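PDB 4JZ6: salicylaldehyde dehydrogenase NahF from Pseudomonas putida, which probably catalyses the NAD+-dependent oxidation of salicylaldehyde to salicylate, a step of naphthalene degradation, and binds salicylaldehyde in the crystal. Local coordinates for residues A66-F70 with P155-I159; Q134-E138 with M150-Q154; R391-E395 with I416-Y422. All coordinates share one frame; numbering follows the deposited sequence.

Contact 1. Residues A66-F70 with P155-I159; sequences AEEAF and PVGPI. With EDO (1,2-ethanediol), chain H.
Gly157 sets its CA over the centre of the Phe70 ring, 3.5 Å from the centroid and 14° off the normal, a CH-pi contact. At the rim of the same ring, near its plane, Pro155 CB meets Phe70 CE2 at 3.6 Å, so the loop 155-159 wraps from one face round to an edge. Phe70 gets there because its CG stands anti to the backbone N (chi1 -179°), which sends the ring off the helix toward the loop. One turn earlier, Ala66 CB packs on Pro158 CB at 4.0 Å. Between these two, the bent chain of Glu67 crosses obliquely and brings OE2 to the CG-CD rim of the proline ring, 3.4 Å from Pro158 CD.

The next shell fixes the loop. Asn184 OD1 takes the backbone N-H groups of both Val156 and Gly157, and Thr185 OG1 bonds to Ala66 O, so the chain next to strand 186-189 holds both partners. Gly157 has a phi of 140°, and its backbone leaves no room for a CB beside the carbonyl O of Val156. An ethanediol, probably from the crystallisation liquor, donates from O1 to Pro155 O.

No hydrogen bond passes between 66-70 and 155-159; their join is largely apolar, though Glu67 brings a carboxylate oxygen, so the fit rests on shape and CH-pi contact, while direction comes from the Asn184 and Thr185 bonds.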
ATOM      1  N   ALA A  66     -14.619  -3.586 -18.382  1.00 24.52           N
ATOM      2  CA  ALA A  66     -14.535  -3.825 -16.945  1.00 23.53           C
ATOM      3  C   ALA A  66     -15.257  -2.737 -16.154  1.00 23.28           C
ATOM      4  O   ALA A  66     -15.988  -3.031 -15.203  1.00 22.73           O
ATOM      5  CB  ALA A  66     -13.087  -3.933 -16.501  1.00 23.15           C
ATOM      6  N   GLU A  67     -15.050  -1.484 -16.552  1.00 26.96           N
ATOM      7  CA  GLU A  67     -15.703  -0.351 -15.899  1.00 32.14           C
ATOM      8  C   GLU A  67     -17.218  -0.471 -16.008  1.00 34.34           C
ATOM      9  O   GLU A  67     -17.937  -0.342 -15.016  1.00 36.16           O
ATOM     10  CB  GLU A  67     -15.221   0.972 -16.505  1.00 33.99           C
ATOM     11  CG  GLU A  67     -15.929   2.217 -15.981  1.00 42.70           C
ATOM     12  CD  GLU A  67     -15.279   2.809 -14.743  1.00 56.29           C
ATOM     13  OE1 GLU A  67     -15.406   4.034 -14.539  1.00 63.47           O
ATOM     14  OE2 GLU A  67     -14.643   2.062 -13.971  1.00 60.45           O
ATOM     15  N   GLU A  68     -17.690  -0.737 -17.223  1.00 31.50           N
ATOM     16  CA  GLU A  68     -19.116  -0.844 -17.497  1.00 31.29           C
ATOM     17  C   GLU A  68     -19.773  -1.960 -16.691  1.00 24.33           C
ATOM     18  O   GLU A  68     -20.846  -1.777 -16.122  1.00 40.90           O
ATOM     19  CB  GLU A  68     -19.347  -1.064 -18.995  1.00 34.65           C
ATOM     20  CG  GLU A  68     -20.806  -1.253 -19.386  1.00 41.95           C
ATOM     21  CD  GLU A  68     -21.655  -0.003 -19.179  1.00 44.94           C
ATOM     22  OE1 GLU A  68     -21.087   1.110 -19.070  1.00 39.91           O
ATOM     23  OE2 GLU A  68     -22.900  -0.143 -19.130  1.00 46.41           O
ATOM     24  N   ALA A  69     -19.121  -3.115 -16.644  1.00 24.01           N
ATOM     25  CA  ALA A  69     -19.660  -4.258 -15.922  1.00 26.37           C
ATOM     26  C   ALA A  69     -19.685  -3.994 -14.425  1.00 29.54           C
ATOM     27  O   ALA A  69     -20.578  -4.469 -13.719  1.00 31.58           O
ATOM     28  CB  ALA A  69     -18.854  -5.507 -16.224  1.00 32.72           C
ATOM     29  N   PHE A  70     -18.701  -3.236 -13.948  1.00 32.40           N
ATOM     30  CA  PHE A  70     -18.609  -2.902 -12.535  1.00 21.64           C
ATOM     31  C   PHE A  70     -19.900  -2.272 -12.020  1.00 25.73           C
ATOM     32  O   PHE A  70     -20.252  -2.451 -10.854  1.00 21.19           O
ATOM     33  CB  PHE A  70     -17.417  -1.975 -12.268  1.00 21.49           C
ATOM     34  CG  PHE A  70     -17.258  -1.601 -10.817  1.00 30.06           C
ATOM     35  CD1 PHE A  70     -17.523  -0.306 -10.384  1.00 22.98           C
ATOM     36  CD2 PHE A  70     -16.863  -2.550  -9.882  1.00 20.24           C
ATOM     37  CE1 PHE A  70     -17.387   0.037  -9.051  1.00 20.45           C
ATOM     38  CE2 PHE A  70     -16.729  -2.217  -8.548  1.00 21.03           C
ATOM     39  CZ  PHE A  70     -16.988  -0.918  -8.130  1.00 22.96           C
ATOM     40  N   PRO A 155     -16.597  -2.471  -2.816  1.00 19.18           N
ATOM     41  CA  PRO A 155     -15.749  -2.764  -3.981  1.00 18.16           C
ATOM     42  C   PRO A 155     -14.958  -1.536  -4.421  1.00 23.12           C
ATOM     43  O   PRO A 155     -15.358  -0.411  -4.117  1.00 24.49           O
ATOM     44  CB  PRO A 155     -16.761  -3.149  -5.065  1.00 18.48           C
ATOM     45  CG  PRO A 155     -17.976  -3.590  -4.317  1.00 18.40           C
ATOM     46  CD  PRO A 155     -18.024  -2.728  -3.094  1.00 18.24           C
ATOM     47  N   VAL A 156     -13.866  -1.756  -5.146  1.00 18.48           N
ATOM     48  CA  VAL A 156     -13.002  -0.673  -5.596  1.00 18.91           C
ATOM     49  C   VAL A 156     -13.353  -0.213  -7.008  1.00 28.49           C
ATOM     50  O   VAL A 156     -13.549   0.977  -7.256  1.00 37.25           O
ATOM     51  CB  VAL A 156     -11.519  -1.109  -5.563  1.00 25.40           C
ATOM     52  CG1 VAL A 156     -10.631  -0.051  -6.188  1.00 25.31           C
ATOM     53  CG2 VAL A 156     -11.086  -1.411  -4.135  1.00 18.23           C
ATOM     54  N   GLY A 157     -13.440  -1.165  -7.930  1.00 19.46           N
ATOM     55  CA  GLY A 157     -13.620  -0.860  -9.335  1.00 20.40           C
ATOM     56  C   GLY A 157     -12.766  -1.802 -10.155  1.00 21.72           C
ATOM     57  O   GLY A 157     -12.337  -2.838  -9.651  1.00 23.17           O
ATOM     58  N   PRO A 158     -12.523  -1.460 -11.429  1.00 20.83           N
ATOM     59  CA  PRO A 158     -11.673  -2.306 -12.273  1.00 26.93           C
ATOM     60  C   PRO A 158     -10.254  -2.448 -11.721  1.00 28.72           C
ATOM     61  O   PRO A 158      -9.591  -1.444 -11.451  1.00 25.13           O
ATOM     62  CB  PRO A 158     -11.661  -1.561 -13.610  1.00 21.90           C
ATOM     63  CG  PRO A 158     -12.966  -0.840 -13.635  1.00 22.09           C
ATOM     64  CD  PRO A 158     -13.197  -0.407 -12.208  1.00 23.18           C
ATOM     65  N   ILE A 159      -9.810  -3.692 -11.547  1.00 29.15           N
ATOM     66  CA  ILE A 159      -8.454  -3.970 -11.089  1.00 23.29           C
ATOM     67  C   ILE A 159      -7.589  -4.454 -12.254  1.00 24.13           C
ATOM     68  O   ILE A 159      -8.018  -5.298 -13.047  1.00 21.80           O
ATOM     69  CB  ILE A 159      -8.444  -5.023  -9.954  1.00 20.37           C
ATOM     70  CG1 ILE A 159      -8.496  -4.352  -8.580  1.00 32.59           C
ATOM     71  CG2 ILE A 159      -7.162  -5.828  -9.975  1.00 19.55           C
ATOM     72  CD1 ILE A 159      -9.618  -3.383  -8.383  1.00 35.21           C
TER
HETATM   73  C1  EDO H 507     -17.846   2.291  -4.309  1.00 49.11           C
HETATM   74  O1  EDO H 507     -18.244   1.002  -3.824  1.00 48.69           O
HETATM   75  C2  EDO H 507     -17.954   3.332  -3.197  1.00 47.88           C
HETATM   76  O2  EDO H 507     -16.944   3.110  -2.204  1.00 43.16           O

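Contact 2. Residues Q134-E138 with M150-Q154; sequences QIQGE and MTLRQ. With EDO (1,2-ethanediol), chain H.
Thr151 and Glu138 grip each other through both backbone and side chain. Thr151 N donates to Glu138 O at 2.7 Å, in the carbonyl plane, while the return bond from Glu138 N to Thr151 O is weak at 3.4 Å. The threonine hydroxyl makes up for it: with OG1 between the backbone N and the carbonyl carbon (chi1 58°), it accepts from Glu138 N at 2.6 Å and donates to Glu138 OE2 at 2.7 Å, meeting that oxygen from above the carboxylate plane. The glutamate chain, bent at chi2, curls back to offer it. A valine in place of Thr151 would probably leave Glu138 N with just the weak backbone bond and set the carboxylate free to swing.

Arg153 is the side chain to follow outward. Its CB packs on Ile135 CG2 at 3.8 Å, the two side chains crossing at about a right angle. CG, CD and NE in turn pass Gln136 O, CD nearest at 3.5 Å, the oxygen lying at the guanidinium edge, in its plane. Beyond, NH1 leaves this pair of segments for Asp481, in a salt bridge, and for Thr484 OG1. Between the two pairings Gly137 CA comes 3.3 Å from Thr151 O, a CA-H...O contact.

Strand 148-154 is the middle of a three-stranded antiparallel sheet, with 139-140 along one edge and 485-491 along the other; Met441 and Pro462 of the second subunit also pack here, as befits the oligomerisation arm of aldehyde dehydrogenases.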
ATOM      1  N   GLN A 134     -17.440 -12.646   4.611  1.00 17.55           N
ATOM      2  CA  GLN A 134     -16.430 -12.318   5.612  1.00 17.36           C
ATOM      3  C   GLN A 134     -15.728 -10.994   5.334  1.00 19.29           C
ATOM      4  O   GLN A 134     -14.852 -10.579   6.086  1.00 27.29           O
ATOM      5  CB  GLN A 134     -15.403 -13.442   5.706  1.00 22.16           C
ATOM      6  CG  GLN A 134     -15.982 -14.748   6.189  1.00 28.49           C
ATOM      7  CD  GLN A 134     -16.649 -14.599   7.535  1.00 33.80           C
ATOM      8  OE1 GLN A 134     -15.989 -14.322   8.540  1.00 42.37           O
ATOM      9  NE2 GLN A 134     -17.968 -14.764   7.564  1.00 26.08           N
ATOM     10  N   ILE A 135     -16.108 -10.333   4.249  1.00 20.40           N
ATOM     11  CA  ILE A 135     -15.581  -9.006   3.962  1.00 16.91           C
ATOM     12  C   ILE A 135     -16.337  -8.003   4.823  1.00 17.03           C
ATOM     13  O   ILE A 135     -17.344  -7.431   4.404  1.00 17.16           O
ATOM     14  CB  ILE A 135     -15.717  -8.659   2.467  1.00 20.30           C
ATOM     15  CG1 ILE A 135     -14.972  -9.698   1.621  1.00 21.12           C
ATOM     16  CG2 ILE A 135     -15.168  -7.259   2.179  1.00 18.28           C
ATOM     17  CD1 ILE A 135     -15.322  -9.656   0.141  1.00 19.20           C
ATOM     18  N   GLN A 136     -15.849  -7.794   6.038  1.00 20.95           N
ATOM     19  CA  GLN A 136     -16.602  -7.018   7.011  1.00 22.81           C
ATOM     20  C   GLN A 136     -15.893  -5.759   7.498  1.00 24.87           C
ATOM     21  O   GLN A 136     -14.669  -5.644   7.432  1.00 27.99           O
ATOM     22  CB  GLN A 136     -16.974  -7.907   8.197  1.00 24.17           C
ATOM     23  CG  GLN A 136     -17.953  -9.013   7.833  1.00 19.02           C
ATOM     24  CD  GLN A 136     -18.248  -9.929   8.996  1.00 23.06           C
ATOM     25  OE1 GLN A 136     -18.586 -11.098   8.808  1.00 33.21           O
ATOM     26  NE2 GLN A 136     -18.124  -9.406  10.208  1.00 18.09           N
ATOM     27  N   GLY A 137     -16.689  -4.816   7.987  1.00 29.55           N
ATOM     28  CA  GLY A 137     -16.168  -3.620   8.612  1.00 25.41           C
ATOM     29  C   GLY A 137     -16.499  -3.668  10.086  1.00 19.46           C
ATOM     30  O   GLY A 137     -16.780  -4.741  10.629  1.00 17.97           O
ATOM     31  N   GLU A 138     -16.472  -2.511  10.739  1.00 23.30           N
ATOM     32  CA  GLU A 138     -16.645  -2.467  12.184  1.00 18.55           C
ATOM     33  C   GLU A 138     -17.665  -1.419  12.602  1.00 19.68           C
ATOM     34  O   GLU A 138     -17.857  -0.421  11.915  1.00 20.60           O
ATOM     35  CB  GLU A 138     -15.306  -2.183  12.868  1.00 22.95           C
ATOM     36  CG  GLU A 138     -14.226  -3.235  12.637  1.00 27.03           C
ATOM     37  CD  GLU A 138     -13.432  -3.007  11.358  1.00 37.14           C
ATOM     38  OE1 GLU A 138     -13.081  -4.009  10.702  1.00 43.74           O
ATOM     39  OE2 GLU A 138     -13.147  -1.837  11.013  1.00 36.15           O
ATOM     40  N   MET A 150     -18.996   3.771  12.009  1.00 20.01           N
ATOM     41  CA  MET A 150     -18.721   2.450  11.478  1.00 19.51           C
ATOM     42  C   MET A 150     -17.773   2.514  10.294  1.00 20.22           C
ATOM     43  O   MET A 150     -17.568   3.578   9.709  1.00 19.30           O
ATOM     44  CB  MET A 150     -20.024   1.781  11.041  1.00 23.27           C
ATOM     45  CG  MET A 150     -20.640   2.413   9.796  1.00 22.03           C
ATOM     46  SD  MET A 150     -22.320   1.852   9.450  1.00 20.02           S
ATOM     47  CE  MET A 150     -23.248   2.655  10.760  1.00 20.22           C
ATOM     48  N   THR A 151     -17.194   1.367   9.950  1.00 18.75           N
ATOM     49  CA  THR A 151     -16.421   1.238   8.726  1.00 18.44           C
ATOM     50  C   THR A 151     -17.114   0.280   7.781  1.00 21.93           C
ATOM     51  O   THR A 151     -17.727  -0.695   8.212  1.00 24.80           O
ATOM     52  CB  THR A 151     -15.025   0.696   8.984  1.00 18.25           C
ATOM     53  OG1 THR A 151     -15.125  -0.576   9.638  1.00 23.07           O
ATOM     54  CG2 THR A 151     -14.245   1.659   9.852  1.00 18.58           C
ATOM     55  N   LEU A 152     -17.019   0.567   6.489  1.00 26.67           N
ATOM     56  CA  LEU A 152     -17.573  -0.313   5.472  1.00 23.81           C
ATOM     57  C   LEU A 152     -16.453  -0.776   4.555  1.00 22.84           C
ATOM     58  O   LEU A 152     -15.524  -0.014   4.264  1.00 19.10           O
ATOM     59  CB  LEU A 152     -18.638   0.413   4.647  1.00 23.87           C
ATOM     60  CG  LEU A 152     -19.848   1.008   5.368  1.00 20.97           C
ATOM     61  CD1 LEU A 152     -20.826   1.608   4.361  1.00 21.35           C
ATOM     62  CD2 LEU A 152     -20.531  -0.050   6.205  1.00 20.60           C
ATOM     63  N   ARG A 153     -16.528  -2.029   4.114  1.00 28.85           N
ATOM     64  CA  ARG A 153     -15.636  -2.503   3.064  1.00 23.70           C
ATOM     65  C   ARG A 153     -16.417  -2.736   1.780  1.00 17.39           C
ATOM     66  O   ARG A 153     -17.249  -3.638   1.698  1.00 26.06           O
ATOM     67  CB  ARG A 153     -14.876  -3.748   3.504  1.00 17.06           C
ATOM     68  CG  ARG A 153     -13.843  -3.447   4.575  1.00 23.63           C
ATOM     69  CD  ARG A 153     -12.826  -4.553   4.697  1.00 25.06           C
ATOM     70  NE  ARG A 153     -11.745  -4.187   5.603  1.00 28.66           N
ATOM     71  CZ  ARG A 153     -10.681  -3.476   5.242  1.00 37.56           C
ATOM     72  NH1 ARG A 153     -10.551  -3.042   3.987  1.00 31.28           N
ATOM     73  NH2 ARG A 153      -9.746  -3.195   6.141  1.00 45.52           N
ATOM     74  N   GLN A 154     -16.147  -1.893   0.787  1.00 20.39           N
ATOM     75  CA  GLN A 154     -16.907  -1.870  -0.461  1.00 17.78           C
ATOM     76  C   GLN A 154     -16.004  -2.210  -1.638  1.00 17.80           C
ATOM     77  O   GLN A 154     -14.783  -2.249  -1.487  1.00 27.85           O
ATOM     78  CB  GLN A 154     -17.510  -0.483  -0.664  1.00 18.12           C
ATOM     79  CG  GLN A 154     -18.478  -0.057   0.421  1.00 18.46           C
ATOM     80  CD  GLN A 154     -18.972   1.358   0.202  1.00 24.70           C
ATOM     81  OE1 GLN A 154     -18.185   2.307   0.226  1.00 25.98           O
ATOM     82  NE2 GLN A 154     -20.277   1.507  -0.043  1.00 20.09           N
TER
HETATM   83  C1  EDO H 507     -17.846   2.291  -4.309  1.00 49.11           C
HETATM   84  O1  EDO H 507     -18.244   1.002  -3.824  1.00 48.69           O
HETATM   85  C2  EDO H 507     -17.954   3.332  -3.197  1.00 47.88           C
HETATM   86  O2  EDO H 507     -16.944   3.110  -2.204  1.00 43.16           O

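Contact 3. Residues R391-E395 with I416-Y422; sequences RIYDE and IANDSVY
This is a polar contact, led by side chains, between two turns: the one around Asp394, leading toward strand 401-407, and the one that follows helix 410-418. Asp394 carries it. With CG anti to its own N (chi1 -163°), the carboxylate projects across and spends both oxygens, each through its syn lone pair: OD1 takes the hydroxyl of Ser420 OG at 2.7 Å, and OD2 the backbone Val421 N at 2.7 Å. The two bonds fix the rotation of the carboxylate and bind consecutive residues. Ser420 OG also accepts from Tyr422 N at 3.0 Å, so this hydroxyl, while donating to the aspartate, is itself engaged by the backbone.

Tyr393 makes a second link, to the residue before Ser420. Its OH makes a long hydrogen bond to Asp419 OD1, 3.3 Å, approaching from above the carboxylate plane, and ring and carboxylate stand 86° apart, with OD1 at the ring edge. Ile416 CG2 lies 3.6 Å from Tyr393 OH. Tyr422, two residues past Ser420, turns its edge to Asp394 O, CE2 being 3.5 Å away.

Arg306 of strand 306-310 ties both sides, forming a salt bridge to Asp419 OD2, a cation-pi contact with Tyr393 and a hydrogen bond to Tyr393 O. The bond from Tyr422 N to Ser420 OG makes an ST turn, here in the connection from helix 410-418 to strand 425-429 of the seven-stranded sheet.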
ATOM      1  N   ARG A 391      28.103 -12.092  -7.281  1.00 32.54           N
ATOM      2  CA  ARG A 391      26.775 -11.638  -7.679  1.00 31.73           C
ATOM      3  C   ARG A 391      25.700 -12.638  -7.258  1.00 32.51           C
ATOM      4  O   ARG A 391      24.643 -12.247  -6.768  1.00 35.63           O
ATOM      5  CB  ARG A 391      26.710 -11.412  -9.191  1.00 35.91           C
ATOM      6  CG  ARG A 391      27.641 -10.334  -9.719  1.00 37.43           C
ATOM      7  CD  ARG A 391      27.531 -10.233 -11.232  1.00 36.64           C
ATOM      8  NE  ARG A 391      26.139 -10.101 -11.655  1.00 36.02           N
ATOM      9  CZ  ARG A 391      25.692 -10.404 -12.870  1.00 41.42           C
ATOM     10  NH1 ARG A 391      26.527 -10.866 -13.794  1.00 50.60           N
ATOM     11  NH2 ARG A 391      24.405 -10.251 -13.161  1.00 39.13           N
ATOM     12  N   ILE A 392      25.985 -13.928  -7.425  1.00 33.19           N
ATOM     13  CA  ILE A 392      25.009 -14.978  -7.137  1.00 31.36           C
ATOM     14  C   ILE A 392      24.671 -15.092  -5.643  1.00 30.60           C
ATOM     15  O   ILE A 392      23.687 -15.733  -5.268  1.00 32.46           O
ATOM     16  CB  ILE A 392      25.456 -16.352  -7.705  1.00 30.20           C
ATOM     17  CG1 ILE A 392      24.243 -17.254  -7.954  1.00 29.41           C
ATOM     18  CG2 ILE A 392      26.463 -17.017  -6.786  1.00 30.58           C
ATOM     19  CD1 ILE A 392      24.561 -18.505  -8.741  1.00 29.89           C
ATOM     20  N   TYR A 393      25.479 -14.453  -4.801  1.00 30.12           N
ATOM     21  CA  TYR A 393      25.210 -14.372  -3.366  1.00 37.46           C
ATOM     22  C   TYR A 393      23.805 -13.834  -3.056  1.00 38.93           C
ATOM     23  O   TYR A 393      23.124 -14.339  -2.168  1.00 38.63           O
ATOM     24  CB  TYR A 393      26.275 -13.502  -2.698  1.00 38.39           C
ATOM     25  CG  TYR A 393      26.174 -13.330  -1.197  1.00 36.62           C
ATOM     26  CD1 TYR A 393      25.617 -12.180  -0.645  1.00 34.96           C
ATOM     27  CD2 TYR A 393      26.681 -14.292  -0.333  1.00 34.01           C
ATOM     28  CE1 TYR A 393      25.549 -12.004   0.726  1.00 34.93           C
ATOM     29  CE2 TYR A 393      26.620 -14.125   1.040  1.00 36.27           C
ATOM     30  CZ  TYR A 393      26.053 -12.982   1.566  1.00 37.24           C
ATOM     31  OH  TYR A 393      25.990 -12.817   2.937  1.00 36.85           O
ATOM     32  N   ASP A 394      23.359 -12.824  -3.793  1.00 27.99           N
ATOM     33  CA  ASP A 394      22.044 -12.263  -3.513  1.00 42.27           C
ATOM     34  C   ASP A 394      21.197 -12.014  -4.761  1.00 45.81           C
ATOM     35  O   ASP A 394      20.005 -11.732  -4.657  1.00 50.51           O
ATOM     36  CB  ASP A 394      22.165 -10.981  -2.683  1.00 27.24           C
ATOM     37  CG  ASP A 394      20.854 -10.587  -2.027  1.00 36.06           C
ATOM     38  OD1 ASP A 394      20.085 -11.501  -1.648  1.00 29.70           O
ATOM     39  OD2 ASP A 394      20.586  -9.368  -1.893  1.00 36.08           O
ATOM     40  N   GLU A 395      21.800 -12.113  -5.939  1.00 27.61           N
ATOM     41  CA  GLU A 395      21.033 -11.968  -7.172  1.00 32.61           C
ATOM     42  C   GLU A 395      20.156 -13.197  -7.418  1.00 30.84           C
ATOM     43  O   GLU A 395      20.629 -14.331  -7.353  1.00 27.06           O
ATOM     44  CB  GLU A 395      21.963 -11.740  -8.361  1.00 37.12           C
ATOM     45  CG  GLU A 395      21.783 -10.395  -9.035  1.00 42.83           C
ATOM     46  CD  GLU A 395      23.035  -9.938  -9.758  1.00 44.47           C
ATOM     47  OE1 GLU A 395      23.087 -10.081 -10.999  1.00 49.77           O
ATOM     48  OE2 GLU A 395      23.963  -9.434  -9.085  1.00 42.26           O
ATOM     49  N   ILE A 416      23.283 -12.966   7.736  1.00 28.55           N
ATOM     50  CA  ILE A 416      23.317 -13.387   6.339  1.00 28.48           C
ATOM     51  C   ILE A 416      21.921 -13.459   5.725  1.00 28.10           C
ATOM     52  O   ILE A 416      21.714 -13.046   4.586  1.00 28.50           O
ATOM     53  CB  ILE A 416      24.033 -14.740   6.185  1.00 31.34           C
ATOM     54  CG1 ILE A 416      25.488 -14.611   6.636  1.00 28.66           C
ATOM     55  CG2 ILE A 416      23.962 -15.236   4.744  1.00 27.42           C
ATOM     56  CD1 ILE A 416      26.224 -15.916   6.684  1.00 29.10           C
ATOM     57  N   ALA A 417      20.957 -13.966   6.480  1.00 25.70           N
ATOM     58  CA  ALA A 417      19.590 -14.006   5.985  1.00 29.69           C
ATOM     59  C   ALA A 417      19.074 -12.585   5.795  1.00 29.44           C
ATOM     60  O   ALA A 417      18.474 -12.261   4.774  1.00 30.14           O
ATOM     61  CB  ALA A 417      18.694 -14.785   6.930  1.00 24.38           C
ATOM     62  N   ASN A 418      19.331 -11.734   6.781  1.00 31.45           N
ATOM     63  CA  ASN A 418      18.825 -10.369   6.751  1.00 30.08           C
ATOM     64  C   ASN A 418      19.570  -9.428   5.803  1.00 32.26           C
ATOM     65  O   ASN A 418      19.110  -8.312   5.543  1.00 34.19           O
ATOM     66  CB  ASN A 418      18.792  -9.781   8.163  1.00 26.94           C
ATOM     67  CG  ASN A 418      17.513 -10.121   8.903  1.00 28.90           C
ATOM     68  OD1 ASN A 418      16.525 -10.528   8.297  1.00 28.86           O
ATOM     69  ND2 ASN A 418      17.522  -9.942  10.217  1.00 32.20           N
ATOM     70  N   ASP A 419      20.712  -9.865   5.280  1.00 29.83           N
ATOM     71  CA  ASP A 419      21.473  -8.996   4.386  1.00 35.11           C
ATOM     72  C   ASP A 419      21.032  -9.109   2.918  1.00 42.71           C
ATOM     73  O   ASP A 419      21.535  -8.398   2.048  1.00 49.97           O
ATOM     74  CB  ASP A 419      22.986  -9.185   4.572  1.00 37.26           C
ATOM     75  CG  ASP A 419      23.617 -10.087   3.516  1.00 51.26           C
ATOM     76  OD1 ASP A 419      24.777  -9.806   3.131  1.00 51.78           O
ATOM     77  OD2 ASP A 419      22.981 -11.077   3.083  1.00 55.58           O
ATOM     78  N   SER A 420      20.093 -10.008   2.648  1.00 37.96           N
ATOM     79  CA  SER A 420      19.498 -10.093   1.321  1.00 32.44           C
ATOM     80  C   SER A 420      18.688  -8.841   1.028  1.00 25.59           C
ATOM     81  O   SER A 420      18.129  -8.219   1.930  1.00 29.57           O
ATOM     82  CB  SER A 420      18.589 -11.317   1.208  1.00 30.32           C
ATOM     83  OG  SER A 420      17.951 -11.360  -0.057  1.00 24.20           O
ATOM     84  N   VAL A 421      18.619  -8.484  -0.245  1.00 25.10           N
ATOM     85  CA  VAL A 421      17.820  -7.350  -0.677  1.00 24.92           C
ATOM     86  C   VAL A 421      16.355  -7.771  -0.808  1.00 24.48           C
ATOM     87  O   VAL A 421      15.467  -6.933  -0.963  1.00 28.98           O
ATOM     88  CB  VAL A 421      18.354  -6.780  -2.016  1.00 28.95           C
ATOM     89  CG1 VAL A 421      17.767  -7.532  -3.210  1.00 25.29           C
ATOM     90  CG2 VAL A 421      18.078  -5.298  -2.103  1.00 32.20           C
ATOM     91  N   TYR A 422      16.115  -9.080  -0.736  1.00 26.66           N
ATOM     92  CA  TYR A 422      14.763  -9.636  -0.807  1.00 29.63           C
ATOM     93  C   TYR A 422      14.315 -10.161   0.553  1.00 32.50           C
ATOM     94  O   TYR A 422      15.104 -10.236   1.498  1.00 35.63           O
ATOM     95  CB  TYR A 422      14.702 -10.793  -1.804  1.00 32.55           C
ATOM     96  CG  TYR A 422      15.125 -10.450  -3.209  1.00 35.77           C
ATOM     97  CD1 TYR A 422      14.281  -9.738  -4.051  1.00 36.25           C
ATOM     98  CD2 TYR A 422      16.357 -10.860  -3.706  1.00 23.99           C
ATOM     99  CE1 TYR A 422      14.657  -9.432  -5.350  1.00 37.88           C
ATOM    100  CE2 TYR A 422      16.742 -10.558  -5.003  1.00 32.52           C
ATOM    101  CZ  TYR A 422      15.888  -9.844  -5.821  1.00 35.68           C
ATOM    102  OH  TYR A 422      16.259  -9.541  -7.112  1.00 40.98           O
TER

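From the N terminus, helix 56-73 comes first, and contact 1 closes a long, largely helical excursion by bringing 155-159 back onto 66-70. Contact 2 lies wholly within that excursion and closes a short hairpin-like loop of 11 residues; its strand runs straight into the loop of contact 1, Gln154 leading to Pro155, and one ethanediol bridges those two residues. Contact 3 opens only later, in series, closing 391-395 on 416-422 about 39 Å away, centre to centre, from either of the others. Together they tie helix 56-73 to the loop that leads into strand 159-162, an inner strand of the six-stranded sheet, build the projecting three-stranded sheet, and join two turns beside the seven-stranded sheet.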